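Local coordinates for protein glycoside hydrolase YxiA (PDB 3LV4) that probably hydrolyses alpha-1,5-linked L-arabinan, as a calcium-binding glycoside hydrolase of family 43 that resembles endo-arabinanases, at residues A[290-295]-A[303-308]; A[9-14]-A[318-323]; A[231-236]-A[272-277]. All coordinates share one frame; numbering follows the deposited sequence.

All three contacts belong to the family 43 catalytic propeller, and interaction 1 is their hub. Its centre lies about 10 Å from that of interaction 2 and about 12 Å from that of interaction 3. Strands 303-310 and 319-327 are sheet neighbours, so interactions 1 and 2 share backbone bonds such as Leu305 N to His323 O (2.7 Å). Interaction 3 meets interaction 1 by apolar packing, with Ile231 CG1 3.7 Å from Gly290 CA. Interactions 2 and 3 do not touch. His291 of interaction 1 binds calcium beside the predicted catalytic Asp15, and His14 of interaction 2 also lies beside that aspartate.

Interaction 1 (A[290-295]-A[303-308]); sequences GHNSAF and SYLIFH. With CA (calcium ion), chain C.
Asn292 and Leu305 meet nearly at right angles, with the leucine methyl CD1 pressed against the asparagine amide, 3.4 Å from ND2. The amide is not free to turn, because ND2 donates within its own plane to Ser293 O at 3.1 Å. Ile306 N reaches that same carbonyl from the opposite face. Asparagine suits the place because its amide gives this oxygen a second donor while the side chain packs on the leucine methyl. The return bond, Ser293 N to Ile306 O, is short at 2.7 Å.

Next to this tight part the first strand carries one extra residue between Gly290, paired with His308, and Ser293, paired with Ile306: a beta bulge. Gly290 is almost fully extended (phi 173°, psi -162°), which glycine, lacking a CB, manages easily, and its O sits above the centre of the His308 imidazole. The bulge turns His291 out of the pairing, and with CG anti to its backbone N (chi1 -159°) its NE2 bonds the calcium ion at 2.6 Å. Here the contact becomes wet: five waters fill most of the metal's other positions; one donates to Asn292 O and a second lies close enough to do so. At the opposite end the backbone pairing stays intact, but the partly exposed Phe295 makes wider side-chain contacts, Tyr304 CD2 approaching its ring edge 4.2 Å from CD2.

Strand 303-310 runs between 285-296 and 319-327 in a four-stranded propeller blade. Tyr204 and Leu206 of strand 200-208 touch Ser293 and Ala294, while Ile231 of strand 230-236 packs on Asn292, Leu305 and Phe307.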
ATOM      1  N   GLY A 290       5.407   3.078   2.210  1.00  7.97           N
ATOM      2  CA  GLY A 290       4.710   2.699   0.995  1.00  5.94           C
ATOM      3  C   GLY A 290       4.844   1.245   0.576  1.00  8.66           C
ATOM      4  O   GLY A 290       5.246   0.377   1.357  1.00 11.09           O
ATOM      5  N   HIS A 291       4.531   1.013  -0.694  1.00  6.96           N
ATOM      6  CA  HIS A 291       4.269  -0.311  -1.237  1.00  6.85           C
ATOM      7  C   HIS A 291       3.501  -1.191  -0.261  1.00  8.51           C
ATOM      8  O   HIS A 291       4.056  -2.101   0.349  1.00  8.63           O
ATOM      9  CB  HIS A 291       5.530  -1.031  -1.711  1.00  6.66           C
ATOM     10  CG  HIS A 291       5.225  -2.123  -2.689  1.00  7.35           C
ATOM     11  ND1 HIS A 291       5.723  -2.135  -3.974  1.00  7.00           N
ATOM     12  CD2 HIS A 291       4.406  -3.196  -2.592  1.00  8.11           C
ATOM     13  CE1 HIS A 291       5.253  -3.187  -4.618  1.00  8.70           C
ATOM     14  NE2 HIS A 291       4.452  -3.849  -3.803  1.00  9.21           N
ATOM     15  N   ASN A 292       2.217  -0.910  -0.127  1.00  8.01           N
ATOM     16  CA  ASN A 292       1.417  -1.568   0.880  1.00  7.67           C
ATOM     17  C   ASN A 292       0.688  -2.783   0.360  1.00  8.64           C
ATOM     18  O   ASN A 292       0.560  -2.996  -0.846  1.00 11.63           O
ATOM     19  CB  ASN A 292       0.379  -0.599   1.454  1.00  7.07           C
ATOM     20  CG  ASN A 292      -0.754  -0.328   0.486  1.00  9.20           C
ATOM     21  OD1 ASN A 292      -0.609   0.466  -0.447  1.00  8.13           O
ATOM     22  ND2 ASN A 292      -1.890  -0.994   0.697  1.00  9.38           N
ATOM     23  N   SER A 293       0.224  -3.587   1.302  1.00  9.59           N
ATOM     24  CA  SER A 293      -0.897  -4.475   1.068  1.00  8.19           C
ATOM     25  C   SER A 293      -1.927  -4.109   2.132  1.00  9.20           C
ATOM     26  O   SER A 293      -1.732  -3.160   2.906  1.00 10.07           O
ATOM     27  CB  SER A 293      -0.490  -5.960   1.132  1.00  6.63           C
ATOM     28  OG  SER A 293       0.306  -6.259   2.267  1.00  9.41           O
ATOM     29  N   ALA A 294      -3.031  -4.831   2.162  1.00  8.78           N
ATOM     30  CA  ALA A 294      -4.093  -4.506   3.104  1.00  8.05           C
ATOM     31  C   ALA A 294      -4.927  -5.749   3.343  1.00 11.21           C
ATOM     32  O   ALA A 294      -5.004  -6.631   2.483  1.00 11.55           O
ATOM     33  CB  ALA A 294      -4.943  -3.359   2.576  1.00  8.89           C
ATOM     34  N   PHE A 295      -5.533  -5.827   4.520  1.00 12.15           N
ATOM     35  CA  PHE A 295      -6.219  -7.032   4.949  1.00 11.77           C
ATOM     36  C   PHE A 295      -7.507  -6.632   5.629  1.00 11.78           C
ATOM     37  O   PHE A 295      -7.515  -5.727   6.469  1.00 13.15           O
ATOM     38  CB  PHE A 295      -5.329  -7.797   5.939  1.00 12.07           C
ATOM     39  CG  PHE A 295      -5.891  -9.111   6.375  1.00 12.91           C
ATOM     40  CD1 PHE A 295      -5.711 -10.249   5.587  1.00 16.11           C
ATOM     41  CD2 PHE A 295      -6.566  -9.229   7.581  1.00 13.86           C
ATOM     42  CE1 PHE A 295      -6.209 -11.471   5.983  1.00 19.25           C
ATOM     43  CE2 PHE A 295      -7.074 -10.457   7.984  1.00 18.30           C
ATOM     44  CZ  PHE A 295      -6.894 -11.578   7.184  1.00 20.46           C
ATOM     45  N   SER A 303      -9.772  -3.657   9.581  1.00 10.74           N
ATOM     46  CA  SER A 303      -8.902  -3.630   8.402  1.00 10.93           C
ATOM     47  C   SER A 303      -7.510  -3.125   8.795  1.00 11.56           C
ATOM     48  O   SER A 303      -7.356  -2.378   9.773  1.00 11.81           O
ATOM     49  CB  SER A 303      -9.480  -2.715   7.305  1.00 14.45           C
ATOM     50  OG  SER A 303     -10.690  -3.222   6.770  1.00 17.05           O
ATOM     51  N   TYR A 304      -6.503  -3.525   8.024  1.00  9.40           N
ATOM     52  CA  TYR A 304      -5.117  -3.195   8.315  1.00  9.99           C
ATOM     53  C   TYR A 304      -4.354  -2.824   7.060  1.00 10.10           C
ATOM     54  O   TYR A 304      -4.529  -3.430   6.007  1.00 11.54           O
ATOM     55  CB  TYR A 304      -4.409  -4.383   8.956  1.00  9.78           C
ATOM     56  CG  TYR A 304      -5.062  -4.898  10.213  1.00 10.29           C
ATOM     57  CD1 TYR A 304      -4.739  -4.365  11.450  1.00 10.81           C
ATOM     58  CD2 TYR A 304      -5.988  -5.935  10.161  1.00 10.96           C
ATOM     59  CE1 TYR A 304      -5.323  -4.845  12.605  1.00 13.84           C
ATOM     60  CE2 TYR A 304      -6.585  -6.419  11.313  1.00 12.99           C
ATOM     61  CZ  TYR A 304      -6.245  -5.873  12.532  1.00 13.58           C
ATOM     62  OH  TYR A 304      -6.825  -6.350  13.688  1.00 16.28           O
ATOM     63  N   LEU A 305      -3.493  -1.826   7.199  1.00 10.07           N
ATOM     64  CA  LEU A 305      -2.578  -1.419   6.145  1.00  7.72           C
ATOM     65  C   LEU A 305      -1.213  -1.969   6.516  1.00  7.00           C
ATOM     66  O   LEU A 305      -0.725  -1.719   7.618  1.00  9.84           O
ATOM     67  CB  LEU A 305      -2.519   0.108   6.082  1.00  7.30           C
ATOM     68  CG  LEU A 305      -1.770   0.726   4.901  1.00  9.31           C
ATOM     69  CD1 LEU A 305      -2.591   0.592   3.612  1.00 10.68           C
ATOM     70  CD2 LEU A 305      -1.468   2.193   5.175  1.00  9.55           C
ATOM     71  N   ILE A 306      -0.611  -2.741   5.614  1.00  7.59           N
ATOM     72  CA  ILE A 306       0.706  -3.323   5.846  1.00  9.15           C
ATOM     73  C   ILE A 306       1.664  -2.761   4.809  1.00  8.64           C
ATOM     74  O   ILE A 306       1.381  -2.808   3.615  1.00 10.25           O
ATOM     75  CB  ILE A 306       0.683  -4.862   5.729  1.00  9.45           C
ATOM     76  CG1 ILE A 306      -0.309  -5.465   6.730  1.00 12.97           C
ATOM     77  CG2 ILE A 306       2.099  -5.460   5.913  1.00 10.27           C
ATOM     78  CD1 ILE A 306      -1.697  -5.682   6.158  1.00 13.47           C
ATOM     79  N   PHE A 307       2.792  -2.224   5.259  1.00  7.82           N
ATOM     80  CA  PHE A 307       3.699  -1.515   4.356  1.00  6.61           C
ATOM     81  C   PHE A 307       5.119  -1.546   4.897  1.00  7.87           C
ATOM     82  O   PHE A 307       5.352  -1.965   6.034  1.00 11.06           O
ATOM     83  CB  PHE A 307       3.220  -0.065   4.140  1.00  6.15           C
ATOM     84  CG  PHE A 307       3.048   0.723   5.419  1.00  6.63           C
ATOM     85  CD1 PHE A 307       1.921   0.543   6.217  1.00  7.20           C
ATOM     86  CD2 PHE A 307       4.012   1.638   5.819  1.00  6.58           C
ATOM     87  CE1 PHE A 307       1.759   1.270   7.401  1.00  7.28           C
ATOM     88  CE2 PHE A 307       3.860   2.375   6.996  1.00  7.08           C
ATOM     89  CZ  PHE A 307       2.735   2.192   7.787  1.00  9.02           C
ATOM     90  N   HIS A 308       6.084  -1.134   4.087  1.00  7.99           N
ATOM     91  CA  HIS A 308       7.422  -0.929   4.636  1.00  8.39           C
ATOM     92  C   HIS A 308       7.643   0.561   4.778  1.00 10.07           C
ATOM     93  O   HIS A 308       6.922   1.369   4.187  1.00 10.06           O
ATOM     94  CB  HIS A 308       8.521  -1.560   3.774  1.00  7.36           C
ATOM     95  CG  HIS A 308       8.693  -0.912   2.440  1.00  8.37           C
ATOM     96  ND1 HIS A 308       9.217   0.359   2.282  1.00 13.54           N
ATOM     97  CD2 HIS A 308       8.403  -1.352   1.197  1.00  5.65           C
ATOM     98  CE1 HIS A 308       9.244   0.665   0.998  1.00  8.71           C
ATOM     99  NE2 HIS A 308       8.757  -0.359   0.317  1.00 11.97           N
TER
HETATM  100 CA    CA C 501       2.559  -5.621  -3.857  1.00  9.26          CA
HETATM  101  O   HOH W   1       1.068  -3.709  -3.429  1.00  7.53           O
HETATM  102  O   HOH W   2       2.108  -5.458  -1.425  1.00  7.26           O
HETATM  103  O   HOH W   3       1.522  -4.878  -6.025  1.00  8.71           O
HETATM  104  O   HOH W   4       3.483  -6.928  -5.738  1.00  7.35           O
HETATM  105  O   HOH W   5       0.927  -7.426  -3.759  1.00  7.81           O

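Interaction 2 (A[9-14]-A[318-323]); sequences SEVTVH and HEVRVH
Val320 N donates to Val11 O (3.1 Å), a backbone hydrogen bond between two segments whose touching parts run 111° apart. A water that accepts from Val11 N also lies within hydrogen-bonding distance of Val320 O and Glu10 OE1, and can serve only some of its acceptors at once.

Beside this bond the branched valines pack closely. CG2 of Val320 lies 3.6 Å from Val13 CB and also touches the CG2 methyl of Val11, the side chains lying alongside and pointing the same way. Valine, branched at CB, holds its methyls close to the backbone, where the neighbouring chain is near enough to touch them.

His318 places its ring against Thr12 and His14, because CG sits between the backbone N and the carbonyl carbon (chi1 59°). The His14 ring stands edge-on to it in a T-shaped pair, with planes at 81° and ND1 over the centre of the His318 ring. Thr12 contributes its methyl, CG2 lying 3.3 Å from His318 CE1.

At the other end charges dominate. Arg321 grips a single oxygen of Glu319 with both terminal nitrogens, in the guanidinium plane; the NH1 to OE1 bond is 2.9 Å and uses the anti lone pair. Glu10 joins the network differently: its OE1 is 3.3 Å from Arg321 NH1 but well outside that plane, so only charge attracts it. Glu10 OE1 and Glu319 OE1 are 3.7 Å apart, a repulsion that Arg321 probably offsets, helped by Arg339 at Glu10 and Arg314 at Glu319.

The stretch leading into the first blade is thus fastened to a strand of the last, as expected where a five-bladed beta-propeller of family 43 closes its ring, with His14 beside the predicted catalytic Asp15.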
ATOM      1  N   SER A   9       8.252  -7.013  17.534  1.00 13.75           N
ATOM      2  CA  SER A   9       9.468  -7.658  17.053  1.00 15.41           C
ATOM      3  C   SER A   9       9.558  -7.335  15.574  1.00 13.80           C
ATOM      4  O   SER A   9       8.646  -7.666  14.816  1.00 12.38           O
ATOM      5  CB  SER A   9       9.406  -9.176  17.257  1.00 16.69           C
ATOM      6  OG  SER A   9       9.109  -9.490  18.606  1.00 21.11           O
ATOM      7  N   GLU A  10      10.644  -6.685  15.168  1.00 12.73           N
ATOM      8  CA  GLU A  10      10.712  -6.086  13.839  1.00 13.27           C
ATOM      9  C   GLU A  10      11.274  -7.031  12.791  1.00 12.49           C
ATOM     10  O   GLU A  10      12.093  -7.909  13.088  1.00 13.52           O
ATOM     11  CB  GLU A  10      11.569  -4.807  13.855  1.00 13.82           C
ATOM     12  CG  GLU A  10      11.326  -3.854  15.025  1.00 14.98           C
ATOM     13  CD  GLU A  10       9.923  -3.264  15.055  1.00 15.41           C
ATOM     14  OE1 GLU A  10       9.092  -3.592  14.180  1.00 14.82           O
ATOM     15  OE2 GLU A  10       9.653  -2.458  15.970  1.00 16.90           O
ATOM     16  N   VAL A  11      10.829  -6.839  11.554  1.00 10.37           N
ATOM     17  CA  VAL A  11      11.399  -7.567  10.431  1.00 11.21           C
ATOM     18  C   VAL A  11      11.623  -6.646   9.252  1.00 11.67           C
ATOM     19  O   VAL A  11      11.071  -5.545   9.182  1.00 10.95           O
ATOM     20  CB  VAL A  11      10.529  -8.772   9.980  1.00 11.06           C
ATOM     21  CG1 VAL A  11      10.538  -9.875  11.049  1.00 12.32           C
ATOM     22  CG2 VAL A  11       9.097  -8.323   9.629  1.00 11.14           C
ATOM     23  N   THR A  12      12.448  -7.114   8.327  1.00 12.54           N
ATOM     24  CA  THR A  12      12.789  -6.346   7.149  1.00 11.26           C
ATOM     25  C   THR A  12      12.267  -7.088   5.930  1.00 10.79           C
ATOM     26  O   THR A  12      12.782  -8.155   5.566  1.00 10.45           O
ATOM     27  CB  THR A  12      14.308  -6.124   7.078  1.00 14.72           C
ATOM     28  OG1 THR A  12      14.727  -5.411   8.251  1.00 19.07           O
ATOM     29  CG2 THR A  12      14.682  -5.321   5.853  1.00 14.77           C
ATOM     30  N   VAL A  13      11.206  -6.543   5.335  1.00  9.85           N
ATOM     31  CA  VAL A  13      10.562  -7.148   4.174  1.00  9.48           C
ATOM     32  C   VAL A  13      10.085  -6.009   3.293  1.00  9.46           C
ATOM     33  O   VAL A  13       9.079  -5.364   3.592  1.00 10.39           O
ATOM     34  CB  VAL A  13       9.339  -8.037   4.563  1.00  9.62           C
ATOM     35  CG1 VAL A  13       8.650  -8.597   3.315  1.00 10.89           C
ATOM     36  CG2 VAL A  13       9.760  -9.173   5.471  1.00  9.73           C
ATOM     37  N   HIS A  14      10.819  -5.751   2.217  1.00  8.86           N
ATOM     38  CA  HIS A  14      10.472  -4.665   1.300  1.00  8.14           C
ATOM     39  C   HIS A  14       9.244  -5.053   0.469  1.00  9.16           C
ATOM     40  O   HIS A  14       9.149  -6.186  -0.010  1.00 11.16           O
ATOM     41  CB  HIS A  14      11.667  -4.369   0.384  1.00  8.99           C
ATOM     42  CG  HIS A  14      11.724  -2.957  -0.107  1.00  9.35           C
ATOM     43  ND1 HIS A  14      12.282  -1.929   0.629  1.00 14.02           N
ATOM     44  CD2 HIS A  14      11.315  -2.398  -1.273  1.00  8.28           C
ATOM     45  CE1 HIS A  14      12.204  -0.802  -0.054  1.00  8.86           C
ATOM     46  NE2 HIS A  14      11.619  -1.060  -1.213  1.00 11.82           N
ATOM     47  N   HIS A 318      14.884  -0.119   6.415  1.00  9.96           N
ATOM     48  CA  HIS A 318      13.431  -0.214   6.364  1.00  7.28           C
ATOM     49  C   HIS A 318      12.937  -1.407   7.178  1.00  9.46           C
ATOM     50  O   HIS A 318      13.666  -2.392   7.379  1.00 10.44           O
ATOM     51  CB  HIS A 318      12.939  -0.290   4.916  1.00  8.50           C
ATOM     52  CG  HIS A 318      13.488  -1.455   4.154  1.00  9.90           C
ATOM     53  ND1 HIS A 318      12.848  -2.674   4.099  1.00 12.67           N
ATOM     54  CD2 HIS A 318      14.625  -1.590   3.428  1.00 11.20           C
ATOM     55  CE1 HIS A 318      13.564  -3.511   3.365  1.00 12.83           C
ATOM     56  NE2 HIS A 318      14.647  -2.878   2.949  1.00 12.08           N
ATOM     57  N   GLU A 319      11.705  -1.294   7.662  1.00  8.54           N
ATOM     58  CA  GLU A 319      11.041  -2.358   8.403  1.00  8.82           C
ATOM     59  C   GLU A 319       9.573  -2.380   8.005  1.00 10.58           C
ATOM     60  O   GLU A 319       9.061  -1.422   7.418  1.00 10.56           O
ATOM     61  CB  GLU A 319      11.145  -2.121   9.914  1.00  7.84           C
ATOM     62  CG  GLU A 319      12.569  -2.130  10.450  1.00 10.76           C
ATOM     63  CD  GLU A 319      12.639  -1.771  11.922  1.00 12.84           C
ATOM     64  OE1 GLU A 319      11.591  -1.478  12.517  1.00 12.37           O
ATOM     65  OE2 GLU A 319      13.744  -1.782  12.491  1.00 16.29           O
ATOM     66  N   VAL A 320       8.901  -3.473   8.341  1.00  8.91           N
ATOM     67  CA  VAL A 320       7.477  -3.616   8.113  1.00  8.09           C
ATOM     68  C   VAL A 320       6.718  -2.877   9.205  1.00  9.55           C
ATOM     69  O   VAL A 320       7.097  -2.933  10.380  1.00 10.87           O
ATOM     70  CB  VAL A 320       7.058  -5.103   8.155  1.00  6.87           C
ATOM     71  CG1 VAL A 320       5.542  -5.232   8.081  1.00  8.73           C
ATOM     72  CG2 VAL A 320       7.729  -5.879   7.019  1.00  9.36           C
ATOM     73  N   ARG A 321       5.665  -2.164   8.812  1.00  7.42           N
ATOM     74  CA  ARG A 321       4.765  -1.541   9.774  1.00  7.35           C
ATOM     75  C   ARG A 321       3.336  -1.930   9.440  1.00  9.05           C
ATOM     76  O   ARG A 321       3.000  -2.190   8.280  1.00  8.88           O
ATOM     77  CB  ARG A 321       4.918  -0.010   9.781  1.00  6.46           C
ATOM     78  CG  ARG A 321       6.191   0.506  10.470  1.00  9.05           C
ATOM     79  CD  ARG A 321       6.184   0.171  11.970  1.00 10.96           C
ATOM     80  NE  ARG A 321       7.318   0.739  12.707  1.00 12.26           N
ATOM     81  CZ  ARG A 321       8.524   0.173  12.790  1.00 12.25           C
ATOM     82  NH1 ARG A 321       8.778  -0.975  12.160  1.00 13.01           N
ATOM     83  NH2 ARG A 321       9.483   0.758  13.493  1.00 13.95           N
ATOM     84  N   VAL A 322       2.505  -1.982  10.470  1.00  8.63           N
ATOM     85  CA  VAL A 322       1.093  -2.292  10.322  1.00  9.65           C
ATOM     86  C   VAL A 322       0.294  -1.208  11.024  1.00  8.94           C
ATOM     87  O   VAL A 322       0.514  -0.963  12.210  1.00  9.55           O
ATOM     88  CB  VAL A 322       0.753  -3.657  10.970  1.00 10.16           C
ATOM     89  CG1 VAL A 322      -0.738  -3.976  10.823  1.00 10.47           C
ATOM     90  CG2 VAL A 322       1.601  -4.762  10.346  1.00 10.92           C
ATOM     91  N   HIS A 323      -0.614  -0.552  10.295  1.00  8.70           N
ATOM     92  CA  HIS A 323      -1.543   0.415  10.900  1.00  8.81           C
ATOM     93  C   HIS A 323      -2.978   0.013  10.634  1.00  9.51           C
ATOM     94  O   HIS A 323      -3.324  -0.374   9.517  1.00  9.75           O
ATOM     95  CB  HIS A 323      -1.332   1.839  10.356  1.00  8.40           C
ATOM     96  CG  HIS A 323      -0.064   2.491  10.821  1.00  8.28           C
ATOM     97  ND1 HIS A 323      -0.023   3.790  11.282  1.00  8.32           N
ATOM     98  CD2 HIS A 323       1.204   2.019  10.893  1.00  9.10           C
ATOM     99  CE1 HIS A 323       1.224   4.095  11.612  1.00  9.15           C
ATOM    100  NE2 HIS A 323       1.985   3.042  11.386  1.00  8.79           N
TER
HETATM  101  O   HOH W   6       8.871  -4.659  11.685  1.00 13.05           O
HETATM  102  O   HOH W   7      16.040  -3.250   8.478  1.00 36.21           O
HETATM  103  O   HOH W   8      10.728  -3.808   5.560  1.00  9.84           O

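Interaction 3 (A[231-236]-A[272-277]); sequences IRVARS and VKLMGN
Arg232 lays one face of its guanidinium over the Lys273 side chain, with NE 3.8 Å from Lys273 CB and the methylene offset toward the rim of the group. The arginine runs extended from CG to NE and spends its N-H groups elsewhere, on Asn230 OD1 and the carbonyls of Glu268, Tyr270 and Lys364. Lysine suits the other place because its long aliphatic stem can pack against the guanidinium while NZ goes on to Asp365 and the carbonyl of His362. The like charges stay apart, Arg232 NH2 and Lys273 NZ being 5.0 Å from each other.

The backbones pair antiparallel: Val233 and Val272 exchange two hydrogen bonds, and Leu274 N meets Ile231 O almost straight (2.8 Å, 172° at the hydrogen). In the propeller, strand 272-280 follows 200-208, 213-220 and 230-236 as the outer strand of a blade, and it also pairs in parallel with 371-378 from the C-terminal part of the chain.

Beyond Leu274 the pairing opens, and a water bridges Ile231 N and Met275 O; Met275 N is buried without a partner. On the face that carries Ile231 and Val233, Leu274 CD1 lies 4.0 Å from Val233 CG1. Met275, modelled as selenomethionine, bends at its last torsion (chi3 42°), bringing CE to 3.6 Å from Ile231 CD1; these long apolar chains suit a place where both also reach Leu305 and Phe307 of strand 303-310.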
ATOM      1  N   ILE A 231       1.482   6.539  -0.057  1.00  7.98           N
ATOM      2  CA  ILE A 231       0.361   5.663  -0.372  1.00  7.43           C
ATOM      3  C   ILE A 231      -0.867   6.491  -0.708  1.00  9.22           C
ATOM      4  O   ILE A 231      -1.222   7.418   0.022  1.00  8.82           O
ATOM      5  CB  ILE A 231       0.041   4.714   0.803  1.00  8.76           C
ATOM      6  CG1 ILE A 231       1.196   3.725   1.006  1.00 10.36           C
ATOM      7  CG2 ILE A 231      -1.276   3.973   0.554  1.00 10.12           C
ATOM      8  CD1 ILE A 231       1.181   3.000   2.354  1.00 10.63           C
ATOM      9  N   ARG A 232      -1.499   6.163  -1.827  1.00  8.30           N
ATOM     10  CA  ARG A 232      -2.720   6.832  -2.239  1.00  8.37           C
ATOM     11  C   ARG A 232      -3.770   5.780  -2.527  1.00 10.25           C
ATOM     12  O   ARG A 232      -3.453   4.599  -2.730  1.00  9.22           O
ATOM     13  CB  ARG A 232      -2.487   7.701  -3.479  1.00  7.68           C
ATOM     14  CG  ARG A 232      -1.377   8.728  -3.302  1.00  7.74           C
ATOM     15  CD  ARG A 232      -1.508   9.931  -4.236  1.00  7.22           C
ATOM     16  NE  ARG A 232      -0.473  10.918  -3.924  1.00  7.56           N
ATOM     17  CZ  ARG A 232      -0.473  12.181  -4.344  1.00  8.47           C
ATOM     18  NH1 ARG A 232      -1.447  12.624  -5.138  1.00 10.14           N
ATOM     19  NH2 ARG A 232       0.517  12.997  -3.983  1.00  7.57           N
ATOM     20  N   VAL A 233      -5.026   6.203  -2.549  1.00  9.26           N
ATOM     21  CA  VAL A 233      -6.113   5.265  -2.775  1.00  7.80           C
ATOM     22  C   VAL A 233      -7.173   5.891  -3.681  1.00  8.14           C
ATOM     23  O   VAL A 233      -7.320   7.125  -3.740  1.00  8.08           O
ATOM     24  CB  VAL A 233      -6.715   4.795  -1.426  1.00  6.50           C
ATOM     25  CG1 VAL A 233      -7.438   5.957  -0.715  1.00  8.04           C
ATOM     26  CG2 VAL A 233      -7.629   3.579  -1.620  1.00  7.45           C
ATOM     27  N   ALA A 234      -7.875   5.028  -4.413  1.00  6.32           N
ATOM     28  CA  ALA A 234      -8.994   5.417  -5.251  1.00  6.11           C
ATOM     29  C   ALA A 234     -10.019   4.303  -5.102  1.00  6.72           C
ATOM     30  O   ALA A 234      -9.706   3.253  -4.531  1.00  9.18           O
ATOM     31  CB  ALA A 234      -8.544   5.552  -6.711  1.00  6.90           C
ATOM     32  N   ARG A 235     -11.238   4.502  -5.586  1.00  7.49           N
ATOM     33  CA  ARG A 235     -12.253   3.469  -5.376  1.00  8.23           C
ATOM     34  C   ARG A 235     -13.174   3.268  -6.576  1.00  7.32           C
ATOM     35  O   ARG A 235     -13.313   4.146  -7.431  1.00  8.84           O
ATOM     36  CB  ARG A 235     -13.087   3.765  -4.119  1.00  7.45           C
ATOM     37  CG  ARG A 235     -14.090   4.901  -4.296  1.00  8.78           C
ATOM     38  CD  ARG A 235     -14.746   5.270  -2.978  1.00  8.26           C
ATOM     39  NE  ARG A 235     -15.757   6.305  -3.174  1.00  9.70           N
ATOM     40  CZ  ARG A 235     -16.504   6.824  -2.206  1.00 11.39           C
ATOM     41  NH1 ARG A 235     -16.362   6.413  -0.949  1.00 11.39           N
ATOM     42  NH2 ARG A 235     -17.397   7.761  -2.499  1.00 11.72           N
ATOM     43  N   SER A 236     -13.798   2.099  -6.615  1.00  8.26           N
ATOM     44  CA  SER A 236     -14.715   1.718  -7.682  1.00 10.72           C
ATOM     45  C   SER A 236     -15.697   0.693  -7.139  1.00  9.98           C
ATOM     46  O   SER A 236     -15.367  -0.068  -6.238  1.00 11.92           O
ATOM     47  CB  SER A 236     -13.940   1.091  -8.849  1.00 11.66           C
ATOM     48  OG  SER A 236     -14.813   0.737  -9.914  1.00 10.39           O
ATOM     49  N   VAL A 272      -6.363   9.918  -3.477  1.00  6.89           N
ATOM     50  CA  VAL A 272      -6.450  10.325  -2.076  1.00  7.79           C
ATOM     51  C   VAL A 272      -5.156   9.912  -1.383  1.00  9.21           C
ATOM     52  O   VAL A 272      -4.890   8.722  -1.228  1.00 10.87           O
ATOM     53  CB  VAL A 272      -7.645   9.650  -1.380  1.00  9.23           C
ATOM     54  CG1 VAL A 272      -7.735  10.076   0.090  1.00 11.39           C
ATOM     55  CG2 VAL A 272      -8.956   9.975  -2.125  1.00  8.76           C
ATOM     56  N   LYS A 273      -4.347  10.889  -0.980  1.00  8.75           N
ATOM     57  CA  LYS A 273      -3.055  10.603  -0.345  1.00  8.75           C
ATOM     58  C   LYS A 273      -3.259  10.321   1.135  1.00  7.59           C
ATOM     59  O   LYS A 273      -3.752  11.174   1.872  1.00  9.20           O
ATOM     60  CB  LYS A 273      -2.083  11.769  -0.542  1.00  7.63           C
ATOM     61  CG  LYS A 273      -0.777  11.637   0.221  1.00  6.62           C
ATOM     62  CD  LYS A 273       0.121  12.855  -0.025  1.00  6.96           C
ATOM     63  CE  LYS A 273       1.437  12.784   0.751  1.00  9.52           C
ATOM     64  NZ  LYS A 273       2.201  14.071   0.647  1.00  9.70           N
ATOM     65  N   LEU A 274      -2.867   9.129   1.572  1.00  7.50           N
ATOM     66  CA  LEU A 274      -3.172   8.689   2.938  1.00  7.01           C
ATOM     67  C   LEU A 274      -2.079   9.003   3.940  1.00  8.27           C
ATOM     68  O   LEU A 274      -2.348   9.133   5.136  1.00  9.77           O
ATOM     69  CB  LEU A 274      -3.439   7.187   2.968  1.00  7.63           C
ATOM     70  CG  LEU A 274      -4.671   6.757   2.175  1.00  7.66           C
ATOM     71  CD1 LEU A 274      -4.837   5.236   2.242  1.00  9.12           C
ATOM     72  CD2 LEU A 274      -5.906   7.484   2.717  1.00  9.39           C
HETATM   73  N   MSE A 275      -0.845   9.110   3.459  1.00  7.69           N
HETATM   74  CA  MSE A 275       0.303   9.215   4.361  1.00  7.72           C
HETATM   75  C   MSE A 275       1.568   9.571   3.587  1.00  9.33           C
HETATM   76  O   MSE A 275       1.867   8.946   2.563  1.00 10.83           O
HETATM   77  CB  MSE A 275       0.498   7.887   5.105  1.00 10.29           C
HETATM   78  CG  MSE A 275       1.716   7.829   6.017  1.00 10.72           C
HETATM   79 SE   MSE A 275       1.887   6.055   6.891  1.00 21.34          SE
HETATM   80  CE  MSE A 275       1.454   4.908   5.374  1.00 17.78           C
ATOM     81  N   GLY A 276       2.292  10.583   4.070  1.00  8.41           N
ATOM     82  CA  GLY A 276       3.624  10.899   3.578  1.00  8.27           C
ATOM     83  C   GLY A 276       4.652  10.866   4.704  1.00  7.39           C
ATOM     84  O   GLY A 276       4.417  10.244   5.743  1.00 11.38           O
ATOM     85  N   ASN A 277       5.783  11.540   4.509  1.00  8.03           N
ATOM     86  CA  ASN A 277       6.853  11.573   5.507  1.00  8.73           C
ATOM     87  C   ASN A 277       6.455  12.483   6.665  1.00  9.31           C
ATOM     88  O   ASN A 277       5.948  13.586   6.442  1.00 10.46           O
ATOM     89  CB  ASN A 277       8.141  12.136   4.908  1.00  9.44           C
ATOM     90  CG  ASN A 277       8.668  11.336   3.721  1.00  8.05           C
ATOM     91  OD1 ASN A 277       8.122  10.300   3.345  1.00  8.79           O
ATOM     92  ND2 ASN A 277       9.754  11.831   3.129  1.00  9.50           N
TER
HETATM   93  O   HOH W   9       2.455   6.394   2.551  1.00 14.30           O